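PDB 6B1Z: glutamate--tRNA ligase from Elizabethkingia anophelis, which probably catalyses the ATP-dependent attachment of glutamate to its cognate tRNA. Local coordinates for residues Trp353-Tyr358 against Ala398-Asp403; Ile451-Ile456 against Asp486-Met491; Glu94-Tyr99 against Asp205-Tyr210; Ile47-Asp52 against Ile216-Met221. All coordinates share one frame; numbering follows the deposited sequence.

Contact 1: Trp353-Tyr358 against Ala398-Asp403; sequences WFNQQY and ATFVKD
The amide of Asn355 and the ring of Phe400 meet obliquely, their planes 38° apart, and Asn355 ND2 lies 3.4 Å from Phe400 CD1. The Phe400 ring also stands edge-to-face with Tyr302. The amide itself is held by hydrogen bonds: Asn355 ND2 donates to Thr399 O, which lies near the amide plane, at 2.9 Å with an N-H...O angle of 156°, and the donor lies in the carbonyl plane. Beyond the two segments, ND2 also bonds to Gly301 O and Asn355 OD1 accepts from Leu303 N, so this buried amide is engaged at both its nitrogen and its oxygen, which fixes its rotation.

One helical position on, Gln356 turns its CG anti to the backbone N (chi1 -173°), and this carbon rests 3.3 Å from Ala398 O. Farther out, Gln356 OE1 and Thr399 OG1 make only a loose polar approach at 3.6 Å. The loop that receives these groups is drawn together by Asp403, whose OD2 accepts from Thr399 N at 2.9 Å and from Phe400 N at 3.0 Å, the latter from above the carboxylate plane. A side-chain amide thus bonds to a loop carbonyl, tying helix 348-361 to the turn that leads into helix 401-406 in the all-helical anticodon-binding region of bacterial-type glutamyl-tRNA synthetases.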
# COMPACT_ATOMS: atom_id res chain seq x y z
N TRP A 353 5.75 -10.78 9.24
CA TRP A 353 6.32 -12.10 8.93
C TRP A 353 6.99 -12.10 7.56
O TRP A 353 8.10 -12.60 7.42
CB TRP A 353 5.23 -13.17 8.99
CG TRP A 353 5.68 -14.56 8.58
CD1 TRP A 353 6.25 -15.52 9.38
CD2 TRP A 353 5.56 -15.15 7.27
NE1 TRP A 353 6.48 -16.67 8.65
CE2 TRP A 353 6.07 -16.47 7.36
CE3 TRP A 353 5.07 -14.70 6.04
CZ2 TRP A 353 6.11 -17.33 6.26
CZ3 TRP A 353 5.11 -15.56 4.94
CH2 TRP A 353 5.63 -16.86 5.06
N PHE A 354 6.31 -11.53 6.55
CA PHE A 354 6.94 -11.41 5.24
C PHE A 354 8.25 -10.65 5.32
O PHE A 354 9.24 -11.05 4.69
CB PHE A 354 5.99 -10.71 4.25
CG PHE A 354 5.07 -11.65 3.51
CD1 PHE A 354 5.56 -12.55 2.56
CD2 PHE A 354 3.70 -11.61 3.74
CE1 PHE A 354 4.70 -13.41 1.87
CE2 PHE A 354 2.84 -12.45 3.05
CZ PHE A 354 3.33 -13.35 2.11
N ASN A 355 8.28 -9.53 6.06
CA ASN A 355 9.52 -8.76 6.16
C ASN A 355 10.63 -9.61 6.77
O ASN A 355 11.76 -9.62 6.28
CB ASN A 355 9.34 -7.48 6.98
CG ASN A 355 10.16 -6.31 6.39
OD1 ASN A 355 10.03 -6.00 5.21
ND2 ASN A 355 11.05 -5.73 7.19
N GLN A 356 10.31 -10.33 7.85
CA GLN A 356 11.29 -11.20 8.48
C GLN A 356 11.81 -12.25 7.51
O GLN A 356 13.02 -12.52 7.46
CB GLN A 356 10.67 -11.86 9.71
CG GLN A 356 11.68 -12.63 10.52
CD GLN A 356 11.10 -13.10 11.81
OE1 GLN A 356 11.34 -12.52 12.87
NE2 GLN A 356 10.30 -14.14 11.73
N GLN A 357 10.91 -12.88 6.76
CA GLN A 357 11.32 -13.91 5.81
C GLN A 357 12.32 -13.37 4.81
O GLN A 357 13.33 -14.02 4.50
CB GLN A 357 10.12 -14.50 5.07
CG GLN A 357 9.06 -15.18 5.94
CD GLN A 357 9.64 -16.11 6.98
OE1 GLN A 357 10.06 -17.23 6.67
NE2 GLN A 357 9.67 -15.66 8.23
N TYR A 358 12.06 -12.17 4.28
CA TYR A 358 12.95 -11.59 3.28
C TYR A 358 14.25 -11.10 3.91
O TYR A 358 15.32 -11.26 3.31
CB TYR A 358 12.24 -10.46 2.50
CG TYR A 358 11.36 -10.96 1.37
CD1 TYR A 358 10.06 -11.40 1.59
CD2 TYR A 358 11.84 -11.00 0.06
CE1 TYR A 358 9.27 -11.87 0.54
CE2 TYR A 358 11.07 -11.45 -0.98
CZ TYR A 358 9.78 -11.88 -0.74
OH TYR A 358 9.04 -12.33 -1.80
N ALA A 398 15.56 -10.76 13.72
CA ALA A 398 15.08 -9.42 13.43
C ALA A 398 13.90 -9.44 12.48
O ALA A 398 13.80 -10.29 11.58
CB ALA A 398 16.20 -8.59 12.81
N THR A 399 13.00 -8.48 12.67
CA THR A 399 11.93 -8.22 11.72
C THR A 399 12.25 -7.04 10.81
O THR A 399 11.84 -7.03 9.65
CB THR A 399 10.62 -7.97 12.48
OG1 THR A 399 10.38 -9.08 13.35
CG2 THR A 399 9.42 -7.83 11.52
N PHE A 400 13.01 -6.08 11.33
CA PHE A 400 13.47 -4.90 10.61
C PHE A 400 14.96 -4.73 10.90
O PHE A 400 15.42 -5.12 11.97
CB PHE A 400 12.72 -3.63 11.07
CG PHE A 400 11.24 -3.73 10.89
CD1 PHE A 400 10.67 -3.45 9.66
CD2 PHE A 400 10.42 -4.15 11.93
CE1 PHE A 400 9.31 -3.57 9.47
CE2 PHE A 400 9.05 -4.27 11.75
CZ PHE A 400 8.49 -3.97 10.51
N VAL A 401 15.69 -4.12 9.96
CA VAL A 401 17.13 -3.93 10.16
C VAL A 401 17.41 -3.17 11.46
O VAL A 401 18.37 -3.49 12.18
CB VAL A 401 17.76 -3.23 8.94
CG1 VAL A 401 19.20 -2.80 9.26
CG2 VAL A 401 17.71 -4.13 7.75
N LYS A 402 16.56 -2.19 11.81
CA LYS A 402 16.81 -1.41 13.02
C LYS A 402 16.80 -2.28 14.27
O LYS A 402 17.42 -1.92 15.28
CB LYS A 402 15.78 -0.28 13.15
CG LYS A 402 14.38 -0.74 13.56
CD LYS A 402 13.37 0.41 13.56
CE LYS A 402 11.97 -0.12 13.24
NZ LYS A 402 11.05 0.92 12.64
N ASP A 403 16.09 -3.42 14.24
CA ASP A 403 16.05 -4.32 15.40
C ASP A 403 17.44 -4.84 15.75
O ASP A 403 17.71 -5.16 16.91
CB ASP A 403 15.16 -5.55 15.13
CG ASP A 403 13.72 -5.21 14.84
OD1 ASP A 403 13.29 -4.06 15.08
OD2 ASP A 403 13.02 -6.14 14.37

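Contact 2: Ile451-Ile456 against Asp486-Met491; sequences IIKESI and DVPDLM. With FMT (formic acid), chain O.
An apolar helix-helix interface in the C-terminal part of the anticodon-binding region brings Ile452, Lys453 and Ile456 against Pro488 and Met491. The short axes of 451-456 and 487-491 approach to 9.1 Å, their N-to-C directions 126° apart. Pro488 occupies the first turn of its helix, where its lack of an N-H costs no helical hydrogen bond, and it offers its ring carbons to the partner instead. Pro488 CG lies 3.7 Å from Lys453 CB, at the base of the lysine side chain, while Pro488 CB is 4.1 Å from Ile452 CG2.

The same Ile452 methyl branch is met from another side by the thioether of Met491, with Ile452 CG2 3.7 Å from Met491 CE. A bend at the last torsion of Met491 (chi3 77°) brings that methyl there. Ile456 reaches in more loosely, its CD1 4.3 Å from Met491 SD.

At the solvent side the contact turns polar. Lys453 is fully extended and brings NZ to within a weak hydrogen bond of O2 of a formic acid molecule, 3.4 Å away, which probably comes from the crystallisation liquor. Asp486 OD2 lies 3.1 Å from this same formic acid O2, so the small molecule sits between a lysine and an aspartate whose own charged atoms do not meet.

Behind the interface, Phe447 packs on both Ile452 and Met491, and helix 467-479 covers helix 487-507 through Leu478 on Met491 and Leu474 on Val487.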
# COMPACT_ATOMS: atom_id res chain seq x y z
N ILE A 451 37.44 -20.46 20.31
CA ILE A 451 38.48 -20.72 21.31
C ILE A 451 38.02 -20.26 22.69
O ILE A 451 38.40 -20.87 23.70
CB ILE A 451 39.80 -20.05 20.90
N ILE A 452 37.22 -19.20 22.76
CA ILE A 452 36.69 -18.75 24.05
C ILE A 452 35.78 -19.81 24.64
O ILE A 452 35.85 -20.12 25.84
CB ILE A 452 35.95 -17.41 23.89
CG1 ILE A 452 36.93 -16.30 23.48
CG2 ILE A 452 35.24 -17.04 25.17
CD1 ILE A 452 36.24 -15.07 22.92
N LYS A 453 34.89 -20.38 23.82
CA LYS A 453 34.00 -21.42 24.33
C LYS A 453 34.79 -22.65 24.75
O LYS A 453 34.47 -23.29 25.76
CB LYS A 453 32.96 -21.79 23.27
CG LYS A 453 31.92 -22.79 23.76
CD LYS A 453 30.90 -23.08 22.68
CE LYS A 453 29.84 -24.05 23.17
NZ LYS A 453 28.80 -24.28 22.13
N GLU A 454 35.83 -23.00 23.99
CA GLU A 454 36.68 -24.13 24.37
C GLU A 454 37.36 -23.86 25.70
O GLU A 454 37.53 -24.78 26.51
CB GLU A 454 37.71 -24.40 23.27
N SER A 455 37.75 -22.61 25.95
CA SER A 455 38.36 -22.26 27.23
C SER A 455 37.33 -22.33 28.36
O SER A 455 37.65 -22.79 29.46
CB SER A 455 38.97 -20.86 27.15
OG SER A 455 39.50 -20.47 28.41
N ILE A 456 36.11 -21.86 28.10
CA ILE A 456 35.06 -21.90 29.12
C ILE A 456 34.71 -23.34 29.47
O ILE A 456 34.51 -23.68 30.64
CB ILE A 456 33.83 -21.10 28.65
CG1 ILE A 456 34.18 -19.62 28.50
CG2 ILE A 456 32.67 -21.28 29.63
CD1 ILE A 456 33.07 -18.80 27.85
N ASP A 486 24.85 -16.10 21.62
CA ASP A 486 25.72 -16.95 22.42
C ASP A 486 26.82 -16.11 23.06
O ASP A 486 27.36 -15.18 22.46
CB ASP A 486 26.33 -18.07 21.57
CG ASP A 486 25.30 -19.10 21.13
OD1 ASP A 486 24.11 -19.00 21.53
OD2 ASP A 486 25.68 -20.03 20.39
N VAL A 487 27.15 -16.45 24.31
CA VAL A 487 28.09 -15.63 25.09
C VAL A 487 29.47 -15.54 24.45
O VAL A 487 30.03 -14.43 24.40
CB VAL A 487 28.14 -16.14 26.54
CG1 VAL A 487 29.33 -15.54 27.26
CG2 VAL A 487 26.85 -15.79 27.28
N PRO A 488 30.08 -16.63 23.96
CA PRO A 488 31.41 -16.47 23.35
C PRO A 488 31.40 -15.59 22.12
O PRO A 488 32.40 -14.92 21.83
CB PRO A 488 31.82 -17.91 23.02
CG PRO A 488 31.03 -18.76 23.96
CD PRO A 488 29.70 -18.05 24.04
N ASP A 489 30.28 -15.55 21.38
CA ASP A 489 30.16 -14.63 20.26
C ASP A 489 30.10 -13.19 20.73
O ASP A 489 30.74 -12.31 20.14
CB ASP A 489 28.92 -14.98 19.43
CG ASP A 489 29.04 -16.33 18.74
OD1 ASP A 489 30.05 -16.54 18.03
OD2 ASP A 489 28.13 -17.17 18.90
N LEU A 490 29.33 -12.92 21.79
CA LEU A 490 29.28 -11.57 22.34
C LEU A 490 30.65 -11.11 22.83
O LEU A 490 31.05 -9.97 22.59
CB LEU A 490 28.24 -11.49 23.46
CG LEU A 490 28.17 -10.15 24.20
CD1 LEU A 490 27.97 -9.01 23.21
CD2 LEU A 490 27.04 -10.17 25.22
N MET A 491 31.37 -11.99 23.53
CA MET A 491 32.69 -11.62 24.04
C MET A 491 33.63 -11.25 22.90
O MET A 491 34.36 -10.26 22.98
CB MET A 491 33.27 -12.75 24.88
CG MET A 491 32.52 -12.98 26.18
SD MET A 491 32.77 -14.62 26.88
CE MET A 491 34.40 -14.42 27.59
C FMT O . 29.04 -20.77 20.40
O1 FMT O . 29.95 -19.95 20.21
O2 FMT O . 28.48 -20.93 21.48

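Contact 3: Glu94-Tyr99 against Asp205-Tyr210; sequences ERRDIY and DGMPTY. With FMT (formic acid), chain B; EDO (1,2-ethanediol), chain S.
A sulfur covers a guanidinium here: Met207 SD lies 3.2 Å above the plane of the Arg96 group, offset toward its rim. Bends at chi2 and chi3 (-56° and -71°) fold the methionine back over the arginine. At its edge the same guanidinium reaches the backbone, Arg96 NH2 donating to Asp205 O at 2.7 Å; the bond is short but not straight, the oxygen is tilted from the guanidinium plane, and the donor stands above the carbonyl plane.

The loop is shaped for this by an Asx turn, in which Asp205 OD1 accepts from Met207 N at 3.0 Å. Between them Gly206, with positive phi, lies with its CA at the guanidinium edge of Arg96. The loop then enters helix 210-220, with Thr209 at its N-cap position.

Farther along helix 96-106, Tyr99 is sandwiched. Pro208 CG sits 3.6 Å from the centroid of the Tyr99 ring, 18° off the ring normal, in a CH-pi contact, and Arg95 O lies over the opposite face. Met207 CE comes to the ring edge, 3.8 Å from Tyr99 CD2. The hydroxyl of Tyr99 bonds to Asp217 of helix 210-220, and at the start of helix 96-106 Asp97 N donates to O1 of a formic acid molecule, probably from the crystallisation liquor, at 2.9 Å.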
# COMPACT_ATOMS: atom_id res chain seq x y z
N GLU A 94 -5.37 17.40 -19.80
CA GLU A 94 -4.77 17.82 -21.06
C GLU A 94 -5.51 17.28 -22.27
O GLU A 94 -5.02 17.42 -23.40
CB GLU A 94 -3.30 17.40 -21.07
CG GLU A 94 -2.51 18.11 -19.99
CD GLU A 94 -1.10 17.57 -19.83
OE1 GLU A 94 -0.73 16.67 -20.60
OE2 GLU A 94 -0.37 18.05 -18.92
N ARG A 95 -6.71 16.72 -22.08
CA ARG A 95 -7.43 16.03 -23.14
C ARG A 95 -8.76 16.70 -23.49
O ARG A 95 -9.67 16.03 -24.01
CB ARG A 95 -7.66 14.57 -22.76
CG ARG A 95 -6.33 13.79 -22.55
CD ARG A 95 -6.55 12.38 -22.03
NE ARG A 95 -7.24 11.49 -22.97
CZ ARG A 95 -6.64 10.81 -23.95
NH1 ARG A 95 -5.33 10.96 -24.19
NH2 ARG A 95 -7.37 10.02 -24.72
N ARG A 96 -8.88 18.01 -23.26
CA ARG A 96 -10.18 18.66 -23.39
C ARG A 96 -10.72 18.59 -24.82
O ARG A 96 -11.93 18.41 -25.01
CB ARG A 96 -10.10 20.12 -22.93
CG ARG A 96 -11.21 20.99 -23.52
CD ARG A 96 -11.17 22.43 -23.03
NE ARG A 96 -11.59 22.55 -21.64
CZ ARG A 96 -12.85 22.47 -21.23
NH1 ARG A 96 -13.83 22.25 -22.09
NH2 ARG A 96 -13.13 22.61 -19.94
N ASP A 97 -9.86 18.70 -25.84
CA ASP A 97 -10.37 18.66 -27.21
C ASP A 97 -10.96 17.29 -27.55
O ASP A 97 -11.96 17.21 -28.27
CB ASP A 97 -9.26 19.05 -28.20
CG ASP A 97 -9.10 20.55 -28.33
OD1 ASP A 97 -9.62 21.28 -27.46
OD2 ASP A 97 -8.46 20.99 -29.30
N ILE A 98 -10.36 16.22 -27.03
CA ILE A 98 -10.92 14.88 -27.18
C ILE A 98 -12.29 14.82 -26.52
O ILE A 98 -13.26 14.30 -27.09
CB ILE A 98 -9.97 13.82 -26.60
CG1 ILE A 98 -8.65 13.83 -27.36
CG2 ILE A 98 -10.60 12.44 -26.63
CD1 ILE A 98 -7.51 13.08 -26.67
N TYR A 99 -12.39 15.33 -25.30
CA TYR A 99 -13.65 15.26 -24.58
C TYR A 99 -14.73 16.08 -25.28
O TYR A 99 -15.90 15.66 -25.33
CB TYR A 99 -13.47 15.73 -23.14
CG TYR A 99 -12.48 14.92 -22.34
CD1 TYR A 99 -12.37 13.53 -22.49
CD2 TYR A 99 -11.62 15.55 -21.45
CE1 TYR A 99 -11.44 12.80 -21.72
CE2 TYR A 99 -10.70 14.84 -20.70
CZ TYR A 99 -10.61 13.48 -20.84
OH TYR A 99 -9.67 12.81 -20.09
N ASP A 205 -18.01 23.74 -16.71
CA ASP A 205 -16.89 24.28 -17.47
C ASP A 205 -16.54 23.46 -18.70
O ASP A 205 -15.53 23.75 -19.36
CB ASP A 205 -15.66 24.43 -16.56
CG ASP A 205 -15.17 23.11 -15.99
OD1 ASP A 205 -15.75 22.05 -16.30
OD2 ASP A 205 -14.18 23.13 -15.23
N GLY A 206 -17.35 22.45 -19.04
CA GLY A 206 -17.07 21.62 -20.19
C GLY A 206 -16.16 20.44 -19.93
O GLY A 206 -15.95 19.61 -20.84
N MET A 207 -15.61 20.32 -18.72
CA MET A 207 -14.78 19.14 -18.51
C MET A 207 -15.63 17.98 -18.02
O MET A 207 -16.57 18.17 -17.23
CB MET A 207 -13.66 19.43 -17.50
CG MET A 207 -12.49 20.25 -18.07
SD MET A 207 -11.65 19.59 -19.56
CE MET A 207 -10.80 18.19 -18.84
N PRO A 208 -15.33 16.77 -18.47
CA PRO A 208 -16.10 15.61 -18.05
C PRO A 208 -15.89 15.29 -16.57
O PRO A 208 -14.87 15.64 -15.97
CB PRO A 208 -15.57 14.48 -18.93
CG PRO A 208 -14.12 14.88 -19.17
CD PRO A 208 -14.18 16.39 -19.32
N THR A 209 -16.87 14.60 -16.00
CA THR A 209 -16.67 13.90 -14.75
C THR A 209 -15.88 12.62 -15.01
O THR A 209 -15.73 12.19 -16.16
CB THR A 209 -18.01 13.56 -14.10
OG1 THR A 209 -18.71 12.64 -14.95
CG2 THR A 209 -18.83 14.84 -13.89
N TYR A 210 -15.41 11.99 -13.92
CA TYR A 210 -14.63 10.75 -14.05
C TYR A 210 -15.38 9.70 -14.85
O TYR A 210 -14.78 8.95 -15.63
CB TYR A 210 -14.29 10.17 -12.67
CG TYR A 210 -13.37 10.97 -11.78
CD1 TYR A 210 -12.40 11.82 -12.31
CD2 TYR A 210 -13.46 10.85 -10.40
CE1 TYR A 210 -11.55 12.53 -11.47
CE2 TYR A 210 -12.62 11.56 -9.57
CZ TYR A 210 -11.68 12.39 -10.10
OH TYR A 210 -10.85 13.09 -9.25
C FMT B . -6.74 21.20 -25.45
O1 FMT B . -7.33 20.14 -25.66
O2 FMT B . -5.60 21.27 -24.97
C1 EDO S . -6.72 25.44 -28.67
O1 EDO S . -6.85 24.71 -27.45
C2 EDO S . -6.95 24.49 -29.84
O2 EDO S . -8.10 23.68 -29.57

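Contact 4: Ile47-Asp52 against Ile216-Met221; sequences ILRIED and IDDHEM. With EDO (1,2-ethanediol), chain V.
Asp218 OD2 is gripped by two nitrogens of Arg49: NH1 at 2.9 Å, met nearly along the C-O direction, and NH2 at 3.0 Å. Both come from the same face of the carboxylate, and OD2 lies close to the guanidinium plane. Arg15 NE forms a further salt bridge to this oxygen, so two arginines converge on one atom.

The guanidinium is fixed from other directions too. Arg49 NE donates to Glu51 OE2 at 3.0 Å, NH2 reaches Asn214, and NH1 points at Met221 SD in a weak bond of 3.7 Å. Over one face lies Asp217 CB, 3.3 Å above the plane. The Asp217 carboxylate joins only through a long ion pair, its OD2 3.9 Å from Arg49 NE and well out of the guanidinium plane; its stronger partners are Tyr99 and Arg95. A bend at chi3 (69°) turns the end of Arg49 into this network, leaving its CD beside Met221 CE at 3.7 Å.

Within the Rossmann-like catalytic fold of class I synthetases, the network joins helix 210-220 to the chain leaving strand 45-48, which pairs in parallel with strand 13-16.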
# COMPACT_ATOMS: atom_id res chain seq x y z
N ILE A 47 -0.58 0.91 -18.41
CA ILE A 47 -0.71 2.34 -18.66
C ILE A 47 -0.98 3.04 -17.33
O ILE A 47 -1.76 2.54 -16.51
CB ILE A 47 -1.85 2.62 -19.66
CG1 ILE A 47 -1.46 2.26 -21.10
CG2 ILE A 47 -2.30 4.10 -19.62
CD1 ILE A 47 -1.43 0.80 -21.43
N LEU A 48 -0.34 4.19 -17.11
CA LEU A 48 -0.70 5.07 -16.01
C LEU A 48 -1.40 6.30 -16.58
O LEU A 48 -0.81 7.02 -17.41
CB LEU A 48 0.55 5.50 -15.21
CG LEU A 48 0.28 6.56 -14.13
CD1 LEU A 48 -0.58 6.00 -12.99
CD2 LEU A 48 1.63 7.04 -13.57
N ARG A 49 -2.65 6.51 -16.18
CA ARG A 49 -3.42 7.67 -16.60
C ARG A 49 -3.76 8.49 -15.37
O ARG A 49 -4.36 7.97 -14.41
CB ARG A 49 -4.69 7.25 -17.36
CG ARG A 49 -5.43 8.44 -17.96
CD ARG A 49 -6.58 8.02 -18.89
NE ARG A 49 -7.67 7.40 -18.13
CZ ARG A 49 -8.24 6.24 -18.45
NH1 ARG A 49 -7.85 5.55 -19.51
NH2 ARG A 49 -9.24 5.78 -17.71
N ILE A 50 -3.36 9.75 -15.37
CA ILE A 50 -3.56 10.62 -14.22
C ILE A 50 -4.94 11.25 -14.31
O ILE A 50 -5.29 11.91 -15.31
CB ILE A 50 -2.45 11.68 -14.13
CG1 ILE A 50 -1.10 11.01 -13.91
CG2 ILE A 50 -2.78 12.71 -13.03
CD1 ILE A 50 -1.00 10.15 -12.65
N GLU A 51 -5.75 11.04 -13.28
CA GLU A 51 -7.14 11.47 -13.27
C GLU A 51 -7.24 12.82 -12.57
O GLU A 51 -7.69 12.94 -11.43
CB GLU A 51 -7.99 10.42 -12.57
CG GLU A 51 -7.70 9.04 -13.07
CD GLU A 51 -8.53 8.71 -14.28
OE1 GLU A 51 -9.77 8.73 -14.12
OE2 GLU A 51 -7.95 8.47 -15.37
N ASP A 52 -6.78 13.85 -13.28
CA ASP A 52 -6.64 15.18 -12.68
C ASP A 52 -7.66 16.18 -13.23
O ASP A 52 -7.35 17.37 -13.32
CB ASP A 52 -5.21 15.71 -12.87
CG ASP A 52 -4.83 15.89 -14.33
OD1 ASP A 52 -5.46 15.26 -15.21
OD2 ASP A 52 -3.89 16.67 -14.61
N ILE A 216 -14.43 7.42 -22.20
CA ILE A 216 -13.81 8.00 -23.40
C ILE A 216 -12.36 7.55 -23.51
O ILE A 216 -11.90 7.09 -24.56
CB ILE A 216 -13.90 9.54 -23.38
CG1 ILE A 216 -15.35 10.00 -23.63
CG2 ILE A 216 -12.90 10.17 -24.40
CD1 ILE A 216 -15.58 11.45 -23.26
N ASP A 217 -11.62 7.66 -22.40
CA ASP A 217 -10.20 7.36 -22.49
C ASP A 217 -9.90 5.87 -22.52
O ASP A 217 -8.90 5.46 -23.12
CB ASP A 217 -9.45 8.03 -21.33
CG ASP A 217 -9.38 9.55 -21.48
OD1 ASP A 217 -9.59 10.07 -22.60
OD2 ASP A 217 -9.09 10.21 -20.46
N ASP A 218 -10.73 5.04 -21.88
CA ASP A 218 -10.54 3.60 -22.03
C ASP A 218 -10.78 3.18 -23.48
O ASP A 218 -10.06 2.32 -24.01
CB ASP A 218 -11.45 2.84 -21.06
CG ASP A 218 -11.00 3.00 -19.63
OD1 ASP A 218 -11.79 2.70 -18.71
OD2 ASP A 218 -9.83 3.44 -19.43
N HIS A 219 -11.75 3.80 -24.14
CA HIS A 219 -11.96 3.54 -25.56
C HIS A 219 -10.77 4.03 -26.39
O HIS A 219 -10.20 3.26 -27.18
CB HIS A 219 -13.25 4.22 -26.01
CG HIS A 219 -13.54 4.05 -27.47
ND1 HIS A 219 -13.98 2.86 -28.01
CD2 HIS A 219 -13.45 4.92 -28.50
CE1 HIS A 219 -14.15 3.01 -29.31
NE2 HIS A 219 -13.83 4.25 -29.64
N GLU A 220 -10.38 5.30 -26.22
CA GLU A 220 -9.32 5.88 -27.03
C GLU A 220 -7.99 5.16 -26.82
O GLU A 220 -7.20 5.01 -27.77
CB GLU A 220 -9.16 7.37 -26.73
CG GLU A 220 -10.34 8.22 -27.18
CD GLU A 220 -10.60 8.14 -28.67
OE1 GLU A 220 -9.90 8.83 -29.44
OE2 GLU A 220 -11.50 7.38 -29.08
N MET A 221 -7.70 4.74 -25.59
CA MET A 221 -6.43 4.09 -25.28
C MET A 221 -6.48 2.59 -25.48
O MET A 221 -5.52 1.89 -25.14
CB MET A 221 -6.00 4.42 -23.84
CG MET A 221 -5.79 5.91 -23.60
SD MET A 221 -5.18 6.27 -21.95
CE MET A 221 -4.85 8.03 -22.14
C1 EDO V . -14.56 3.39 -16.85
O1 EDO V . -15.61 4.11 -16.21
C2 EDO V . -15.14 2.17 -17.54
O2 EDO V . -14.34 1.85 -18.68

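How the contacts relate
Contacts 3 and 4 lie in the catalytic region, their centres about 12 Å apart, with contact 3 nested inside the chain loop that contact 4 closes. They meet through helix 210-220: Asp217 joins the Arg49 network in contact 4 and is also held by Arg95 and Tyr99 of 94-99. Contact 4 is wholly buried yet ionic, whereas contact 3, nearer the surface, relies on a backbone carbonyl, a thioether and ring packing. Contacts 1 and 2 belong to the helical anticodon-binding region on the other side of the chain's centre, with centres about 27 Å apart. Contact 1 is partly buried and amide-led; contact 2 is a buried apolar interface with a lysine at its exposed margin.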